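Local atomic coordinates of aminotransferase (Neisseria meningitidis Z2491, PDB entry 3JTX), a protein that probably transfers amino groups between amino acids and 2-oxo acids with pyridoxal 5'-phosphate, as a member of the class I and II aminotransferases. Residues E164-T169 against Y200-A205; A122-N127 against K170-C175; E31-H36 against A349-L354. One frame throughout, in Å; residues are numbered along the deposited sequence.

Contacts 1 and 2 are neighbours in the large, mostly parallel sheet of the pyridoxal-phosphate-binding domain: strand 169-175 has strand 122-127 along one edge and strand 203-207 along the other. Their centres lie 9 Å apart, and they touch directly: Phe202 CD1 lies 3.6 Å from Val172 CG2, while Ile203 O and Val172 N make a probable hydrogen bond of 2.9 Å. Contact 3 belongs to the small domain, its centre about 40 Å from that of contact 1 and 31 Å from that of contact 2. The chain between its two segments includes both other contacts and Lys245, the lysine that carries the cofactor.

Contact 1. Residues E164-T169 against Y200-A205; sequences EVWKRT and YGFIIA
The phenol ring of Tyr200 has Trp166 CB over one face, 3.3 Å from the ring centroid and only 10° off the normal, a clear CH-pi contact. The five-membered ring of Trp166 runs almost parallel to the same phenol, the planes 9° apart, but it is slid so far along that the two rings barely overlap. Further out on the indole, Trp166 CZ3 approaches Phe202 CE2 obliquely at 3.5 Å, and Ile204 CG1 lies at the edge of the Phe202 ring.

No direct hydrogen bond joins the segments; one water does, donating to Thr169 O at 2.8 Å and to Tyr200 O. Within 164-169, Arg168 grips Glu164 side-on through NE and NH2, and Thr169 OG1 donates to Val165 O, which Arg168 N reaches from the opposite face.

This aromatic cluster joins helix 163-167 to the turn after helix 187-200, where Gly201 has positive phi. Val172 of strand 169-175 touches both Trp166 and Phe202, Val124 of strand 122-127 also meets Trp166, and Leu196 of helix 187-200 packs on Phe202.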
# COMPACT_ATOMS: atom_id res chain seq x y z
N GLU A 164 -21.86 -22.77 -15.33
CA GLU A 164 -20.45 -23.08 -15.58
C GLU A 164 -19.53 -22.02 -14.97
O GLU A 164 -18.54 -22.35 -14.30
CB GLU A 164 -20.20 -23.19 -17.09
CG GLU A 164 -18.86 -23.85 -17.47
CD GLU A 164 -17.65 -22.89 -17.42
OE1 GLU A 164 -17.80 -21.67 -17.69
OE2 GLU A 164 -16.53 -23.38 -17.13
N VAL A 165 -19.85 -20.76 -15.18
CA VAL A 165 -19.08 -19.68 -14.56
C VAL A 165 -19.28 -19.68 -13.04
O VAL A 165 -18.30 -19.60 -12.30
CB VAL A 165 -19.49 -18.31 -15.11
CG1 VAL A 165 -18.78 -17.17 -14.35
CG2 VAL A 165 -19.18 -18.25 -16.61
N TRP A 166 -20.52 -19.77 -12.57
CA TRP A 166 -20.77 -19.77 -11.12
C TRP A 166 -19.93 -20.82 -10.40
O TRP A 166 -19.38 -20.55 -9.34
CB TRP A 166 -22.25 -19.95 -10.75
CG TRP A 166 -23.07 -18.73 -10.90
CD1 TRP A 166 -24.15 -18.57 -11.71
CD2 TRP A 166 -22.89 -17.48 -10.22
NE1 TRP A 166 -24.64 -17.29 -11.60
CE2 TRP A 166 -23.89 -16.60 -10.68
CE3 TRP A 166 -21.98 -17.02 -9.26
CZ2 TRP A 166 -24.00 -15.28 -10.22
CZ3 TRP A 166 -22.08 -15.71 -8.82
CH2 TRP A 166 -23.08 -14.86 -9.30
N LYS A 167 -19.82 -22.01 -10.99
CA LYS A 167 -19.06 -23.09 -10.36
C LYS A 167 -17.57 -22.76 -10.18
O LYS A 167 -16.94 -23.34 -9.30
CB LYS A 167 -19.23 -24.39 -11.12
CG LYS A 167 -20.61 -25.02 -10.96
CD LYS A 167 -20.77 -26.25 -11.85
CE LYS A 167 -22.07 -26.99 -11.55
NZ LYS A 167 -22.21 -28.25 -12.33
N ARG A 168 -17.04 -21.85 -11.00
CA ARG A 168 -15.66 -21.39 -10.92
C ARG A 168 -15.50 -20.03 -10.22
O ARG A 168 -14.40 -19.48 -10.20
CB ARG A 168 -15.06 -21.21 -12.33
CG ARG A 168 -15.10 -22.42 -13.21
CD ARG A 168 -14.28 -22.21 -14.51
NE ARG A 168 -15.03 -21.47 -15.52
CZ ARG A 168 -14.70 -20.27 -16.00
NH1 ARG A 168 -13.63 -19.61 -15.57
NH2 ARG A 168 -15.46 -19.72 -16.93
N THR A 169 -16.59 -19.46 -9.69
CA THR A 169 -16.55 -18.09 -9.18
C THR A 169 -16.05 -18.05 -7.74
O THR A 169 -16.63 -18.67 -6.85
CB THR A 169 -17.93 -17.41 -9.29
OG1 THR A 169 -18.26 -17.25 -10.67
CG2 THR A 169 -17.93 -16.02 -8.60
N TYR A 200 -22.95 -21.77 -4.28
CA TYR A 200 -21.66 -21.83 -4.99
C TYR A 200 -20.42 -21.53 -4.16
O TYR A 200 -19.32 -21.84 -4.60
CB TYR A 200 -21.69 -20.89 -6.20
CG TYR A 200 -22.68 -21.29 -7.25
CD1 TYR A 200 -22.54 -22.49 -7.93
CD2 TYR A 200 -23.75 -20.47 -7.57
CE1 TYR A 200 -23.44 -22.87 -8.89
CE2 TYR A 200 -24.66 -20.83 -8.55
CZ TYR A 200 -24.50 -22.04 -9.21
OH TYR A 200 -25.38 -22.44 -10.17
N GLY A 201 -20.57 -20.90 -2.99
CA GLY A 201 -19.46 -20.77 -2.04
C GLY A 201 -18.43 -19.67 -2.25
O GLY A 201 -17.37 -19.69 -1.60
N PHE A 202 -18.71 -18.70 -3.11
CA PHE A 202 -17.81 -17.56 -3.32
C PHE A 202 -17.82 -16.61 -2.10
O PHE A 202 -18.72 -16.67 -1.27
CB PHE A 202 -18.20 -16.76 -4.57
CG PHE A 202 -19.65 -16.35 -4.61
CD1 PHE A 202 -20.10 -15.26 -3.89
CD2 PHE A 202 -20.57 -17.06 -5.39
CE1 PHE A 202 -21.45 -14.88 -3.93
CE2 PHE A 202 -21.90 -16.69 -5.43
CZ PHE A 202 -22.34 -15.60 -4.70
N ILE A 203 -16.82 -15.73 -2.05
CA ILE A 203 -16.71 -14.69 -1.06
C ILE A 203 -17.43 -13.48 -1.61
O ILE A 203 -17.39 -13.25 -2.82
CB ILE A 203 -15.22 -14.34 -0.82
CG1 ILE A 203 -14.53 -15.51 -0.13
CG2 ILE A 203 -15.05 -13.05 -0.02
CD1 ILE A 203 -13.00 -15.49 -0.28
N ILE A 204 -18.11 -12.73 -0.76
CA ILE A 204 -18.73 -11.45 -1.17
C ILE A 204 -17.90 -10.28 -0.66
O ILE A 204 -17.59 -10.22 0.54
CB ILE A 204 -20.18 -11.32 -0.63
CG1 ILE A 204 -21.08 -12.36 -1.29
CG2 ILE A 204 -20.72 -9.90 -0.90
CD1 ILE A 204 -22.44 -12.55 -0.58
N ALA A 205 -17.51 -9.39 -1.57
CA ALA A 205 -16.79 -8.18 -1.24
C ALA A 205 -17.71 -7.00 -1.58
O ALA A 205 -18.06 -6.79 -2.76
CB ALA A 205 -15.44 -8.10 -2.01
O HOH W 1 -16.66 -20.86 -5.10

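Contact 2. Residues A122-N127 against K170-C175; sequences AIVSPN and KLVFVC
Ile123 and Leu171 lie side by side and point the same way, with Ile123 CG2 4.0 Å from Leu171 CD2. Ile123 CG2 comes closer still to Phe173 CE2, at 3.6 Å, in an oblique approach to the ring. Leu171 CD2 itself sits over the centre of one Phe173 face, 3.7 Å above the plane, so three apolar groups close up on this side of the sheet. Helix 100-111 covers them through Phe107 and Val108, and Tyr133 stacks on Phe173.

Between the parallel strands, Val124 straddles Val172: Val124 N donates to Leu171 O at 3.1 Å, and Val124 O accepts from Phe173 N at 2.9 Å. On the other face Val124 CB meets Val172 CG2 at 4.0 Å.

Near the start of strand 169-175, at Lys170, the contact loosens. Lys170 N still donates to Ala122 O at 2.8 Å, but the lysine is exposed and its chain, bent at chi2 (-61°), leads its end away from Ala122. One residue on, Leu171 N is buried without a partner in the model.

These are neighbouring parallel strands of the seven-stranded mixed sheet, in which only strand 255-259 runs antiparallel to its neighbours on both sides, the large-domain sheet of fold-type I pyridoxal-phosphate enzymes.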
# COMPACT_ATOMS: atom_id res chain seq x y z
N ALA A 122 -12.96 -17.41 -11.69
CA ALA A 122 -13.79 -16.30 -12.11
C ALA A 122 -14.11 -15.35 -10.95
O ALA A 122 -14.22 -15.77 -9.78
CB ALA A 122 -15.08 -16.82 -12.74
N ILE A 123 -14.27 -14.08 -11.28
CA ILE A 123 -14.85 -13.10 -10.36
C ILE A 123 -16.00 -12.43 -11.09
O ILE A 123 -15.92 -12.20 -12.31
CB ILE A 123 -13.81 -12.06 -9.90
CG1 ILE A 123 -12.85 -12.74 -8.91
CG2 ILE A 123 -14.46 -10.83 -9.31
CD1 ILE A 123 -11.77 -11.84 -8.37
N VAL A 124 -17.09 -12.15 -10.37
CA VAL A 124 -18.26 -11.50 -10.96
C VAL A 124 -18.36 -10.05 -10.45
O VAL A 124 -18.24 -9.82 -9.26
CB VAL A 124 -19.58 -12.24 -10.65
CG1 VAL A 124 -20.77 -11.45 -11.22
CG2 VAL A 124 -19.57 -13.65 -11.24
N SER A 125 -18.57 -9.11 -11.38
CA SER A 125 -18.66 -7.68 -11.11
C SER A 125 -19.96 -7.11 -11.64
O SER A 125 -20.49 -7.60 -12.63
CB SER A 125 -17.50 -6.93 -11.80
OG SER A 125 -17.67 -5.51 -11.77
N PRO A 126 -20.48 -6.04 -11.01
CA PRO A 126 -21.57 -5.33 -11.67
C PRO A 126 -21.08 -4.70 -12.97
O PRO A 126 -19.86 -4.56 -13.18
CB PRO A 126 -21.95 -4.25 -10.65
CG PRO A 126 -20.68 -4.01 -9.90
CD PRO A 126 -20.09 -5.37 -9.76
N ASN A 127 -22.03 -4.35 -13.84
CA ASN A 127 -21.74 -3.68 -15.11
C ASN A 127 -22.87 -2.69 -15.39
O ASN A 127 -24.01 -3.13 -15.59
CB ASN A 127 -21.61 -4.70 -16.22
CG ASN A 127 -20.97 -4.15 -17.48
OD1 ASN A 127 -20.13 -3.24 -17.44
ND2 ASN A 127 -21.35 -4.73 -18.63
N LYS A 170 -14.98 -17.29 -7.51
CA LYS A 170 -14.34 -17.24 -6.20
C LYS A 170 -14.77 -16.03 -5.38
O LYS A 170 -14.67 -16.03 -4.15
CB LYS A 170 -12.81 -17.22 -6.36
CG LYS A 170 -12.24 -18.36 -7.22
CD LYS A 170 -12.53 -19.74 -6.64
CE LYS A 170 -12.16 -20.85 -7.61
NZ LYS A 170 -12.68 -22.19 -7.17
N LEU A 171 -15.21 -14.98 -6.06
CA LEU A 171 -15.57 -13.73 -5.40
C LEU A 171 -16.58 -12.99 -6.25
O LEU A 171 -16.55 -13.07 -7.48
CB LEU A 171 -14.32 -12.87 -5.17
CG LEU A 171 -14.47 -11.57 -4.38
CD1 LEU A 171 -13.29 -11.33 -3.45
CD2 LEU A 171 -14.67 -10.38 -5.33
N VAL A 172 -17.51 -12.31 -5.59
CA VAL A 172 -18.46 -11.45 -6.25
C VAL A 172 -18.32 -10.07 -5.62
O VAL A 172 -18.27 -9.95 -4.40
CB VAL A 172 -19.88 -12.01 -6.04
CG1 VAL A 172 -20.93 -11.00 -6.36
CG2 VAL A 172 -20.07 -13.31 -6.86
N PHE A 173 -18.23 -9.02 -6.45
CA PHE A 173 -18.26 -7.64 -5.94
C PHE A 173 -19.69 -7.10 -5.91
O PHE A 173 -20.47 -7.33 -6.84
CB PHE A 173 -17.49 -6.70 -6.86
CG PHE A 173 -16.01 -6.88 -6.83
CD1 PHE A 173 -15.28 -6.49 -5.72
CD2 PHE A 173 -15.35 -7.42 -7.92
CE1 PHE A 173 -13.90 -6.64 -5.70
CE2 PHE A 173 -13.96 -7.56 -7.90
CZ PHE A 173 -13.25 -7.17 -6.79
N VAL A 174 -20.02 -6.37 -4.85
CA VAL A 174 -21.21 -5.51 -4.79
C VAL A 174 -20.74 -4.07 -4.52
O VAL A 174 -19.85 -3.85 -3.72
CB VAL A 174 -22.20 -5.97 -3.70
CG1 VAL A 174 -23.35 -4.94 -3.52
CG2 VAL A 174 -22.75 -7.34 -4.01
N CYS A 175 -21.30 -3.10 -5.24
CA CYS A 175 -20.97 -1.70 -5.00
C CYS A 175 -22.27 -1.02 -4.60
O CYS A 175 -23.16 -0.85 -5.44
CB CYS A 175 -20.35 -1.06 -6.24
SG CYS A 175 -19.77 0.64 -5.97

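Contact 3. Residues E31-H36 against A349-L354; sequences EAVPLH and AAIQVL
Val33 and Ile351 pair as parallel neighbours in a two-stranded sheet, strands 33-34 and 351-352, which belongs to the small domain of this aminotransferase fold and brings together segments more than 300 residues apart. Val33 is held through both backbone polar atoms: its N donates to Ala350 O at 2.9 Å, and its O accepts from Gln352 N at the same 2.9 Å. Two residues on, Leu35 N donates to Gln352 O at 2.8 Å, though this bond is bent, with an N-H...O angle of 131°.

On one face Val33 and Ile351 lie side by side, and Leu35 CD1 crosses to Ile351 CG2 at 3.9 Å. On the other, the chain of Gln352 runs alongside His36. Gln352 CB lies over one face of the His36 ring, 3.9 Å from the ring centroid, in a CH-pi contact, and the amide farther out is turned 38° from the ring plane. His36 CG stands between its own N and carbonyl carbon (chi1 61°), which carries the ring back over Gln352. His36 ND1 is buried without a partner.

Farther out, helix 381-394 covers the apolar face, where Thr383 meets Val33, Ala387 meets Leu35 and Ile391 meets Ile351. Trp346 of helix 338-349 touches Ala32 and Gln352. Arg374 of strand 372-376 donates through NH2 to His36 O, and a backbone hydrogen bond ties Leu35 to Ala376. At the tip of the extended glutamine chain, Gln352 OE1 lies 3.5 Å from Pro34 CA and 3.7 Å from Ala32 CB.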
# COMPACT_ATOMS: atom_id res chain seq x y z
N GLU A 31 -15.70 28.87 -18.40
CA GLU A 31 -14.92 28.03 -17.53
C GLU A 31 -15.48 26.61 -17.63
O GLU A 31 -16.69 26.43 -17.57
CB GLU A 31 -15.04 28.53 -16.08
CG GLU A 31 -14.22 27.79 -15.04
CD GLU A 31 -14.56 28.25 -13.61
OE1 GLU A 31 -15.19 29.33 -13.45
OE2 GLU A 31 -14.19 27.53 -12.66
N ALA A 32 -14.61 25.63 -17.81
CA ALA A 32 -15.04 24.24 -17.89
C ALA A 32 -15.76 23.86 -16.58
O ALA A 32 -15.35 24.31 -15.50
CB ALA A 32 -13.84 23.32 -18.12
N VAL A 33 -16.82 23.06 -16.69
CA VAL A 33 -17.59 22.62 -15.52
C VAL A 33 -17.36 21.10 -15.35
O VAL A 33 -17.93 20.29 -16.10
CB VAL A 33 -19.09 22.93 -15.66
CG1 VAL A 33 -19.83 22.62 -14.36
CG2 VAL A 33 -19.34 24.41 -16.03
N PRO A 34 -16.52 20.71 -14.39
CA PRO A 34 -16.11 19.31 -14.30
C PRO A 34 -17.12 18.48 -13.53
O PRO A 34 -17.06 18.40 -12.31
CB PRO A 34 -14.78 19.38 -13.56
CG PRO A 34 -14.94 20.54 -12.64
CD PRO A 34 -15.74 21.56 -13.45
N LEU A 35 -18.07 17.87 -14.25
CA LEU A 35 -19.04 16.97 -13.61
C LEU A 35 -18.75 15.51 -13.93
O LEU A 35 -19.52 14.60 -13.58
CB LEU A 35 -20.47 17.32 -14.03
CG LEU A 35 -20.90 18.79 -13.90
CD1 LEU A 35 -22.31 18.94 -14.42
CD2 LEU A 35 -20.79 19.33 -12.47
N HIS A 36 -17.61 15.28 -14.57
CA HIS A 36 -17.23 13.97 -15.07
C HIS A 36 -16.37 13.12 -14.12
O HIS A 36 -16.19 11.93 -14.37
CB HIS A 36 -16.48 14.10 -16.41
CG HIS A 36 -15.20 14.88 -16.33
ND1 HIS A 36 -15.11 16.10 -15.67
CD2 HIS A 36 -13.97 14.64 -16.84
CE1 HIS A 36 -13.87 16.56 -15.77
NE2 HIS A 36 -13.16 15.70 -16.48
N ALA A 349 -21.42 24.50 -23.90
CA ALA A 349 -21.47 25.05 -22.52
C ALA A 349 -20.23 24.80 -21.67
O ALA A 349 -20.19 25.17 -20.49
CB ALA A 349 -22.70 24.51 -21.81
N ALA A 350 -19.21 24.18 -22.26
CA ALA A 350 -18.01 23.77 -21.54
C ALA A 350 -18.33 22.83 -20.39
O ALA A 350 -17.56 22.75 -19.44
CB ALA A 350 -17.22 25.02 -21.02
N ILE A 351 -19.46 22.12 -20.46
CA ILE A 351 -19.83 21.22 -19.36
C ILE A 351 -19.29 19.82 -19.65
O ILE A 351 -19.52 19.27 -20.73
CB ILE A 351 -21.37 21.15 -19.14
CG1 ILE A 351 -21.94 22.52 -18.70
CG2 ILE A 351 -21.70 20.06 -18.09
CD1 ILE A 351 -23.49 22.62 -18.80
N GLN A 352 -18.59 19.25 -18.68
CA GLN A 352 -17.99 17.93 -18.78
C GLN A 352 -18.83 16.87 -18.01
O GLN A 352 -18.90 16.90 -16.77
CB GLN A 352 -16.56 17.96 -18.25
CG GLN A 352 -15.62 18.93 -18.97
CD GLN A 352 -14.29 19.11 -18.23
OE1 GLN A 352 -14.23 19.73 -17.17
NE2 GLN A 352 -13.22 18.57 -18.80
N VAL A 353 -19.45 15.96 -18.75
CA VAL A 353 -20.10 14.77 -18.17
C VAL A 353 -19.47 13.52 -18.77
O VAL A 353 -18.83 13.58 -19.81
CB VAL A 353 -21.63 14.76 -18.39
CG1 VAL A 353 -22.25 16.03 -17.81
CG2 VAL A 353 -22.01 14.59 -19.87
N LEU A 354 -19.64 12.38 -18.11
CA LEU A 354 -18.97 11.13 -18.53
C LEU A 354 -19.91 10.20 -19.31
O LEU A 354 -20.90 9.71 -18.74
CB LEU A 354 -18.44 10.39 -17.30
CG LEU A 354 -17.41 9.28 -17.58
CD1 LEU A 354 -16.15 9.86 -18.24
CD2 LEU A 354 -17.05 8.54 -16.31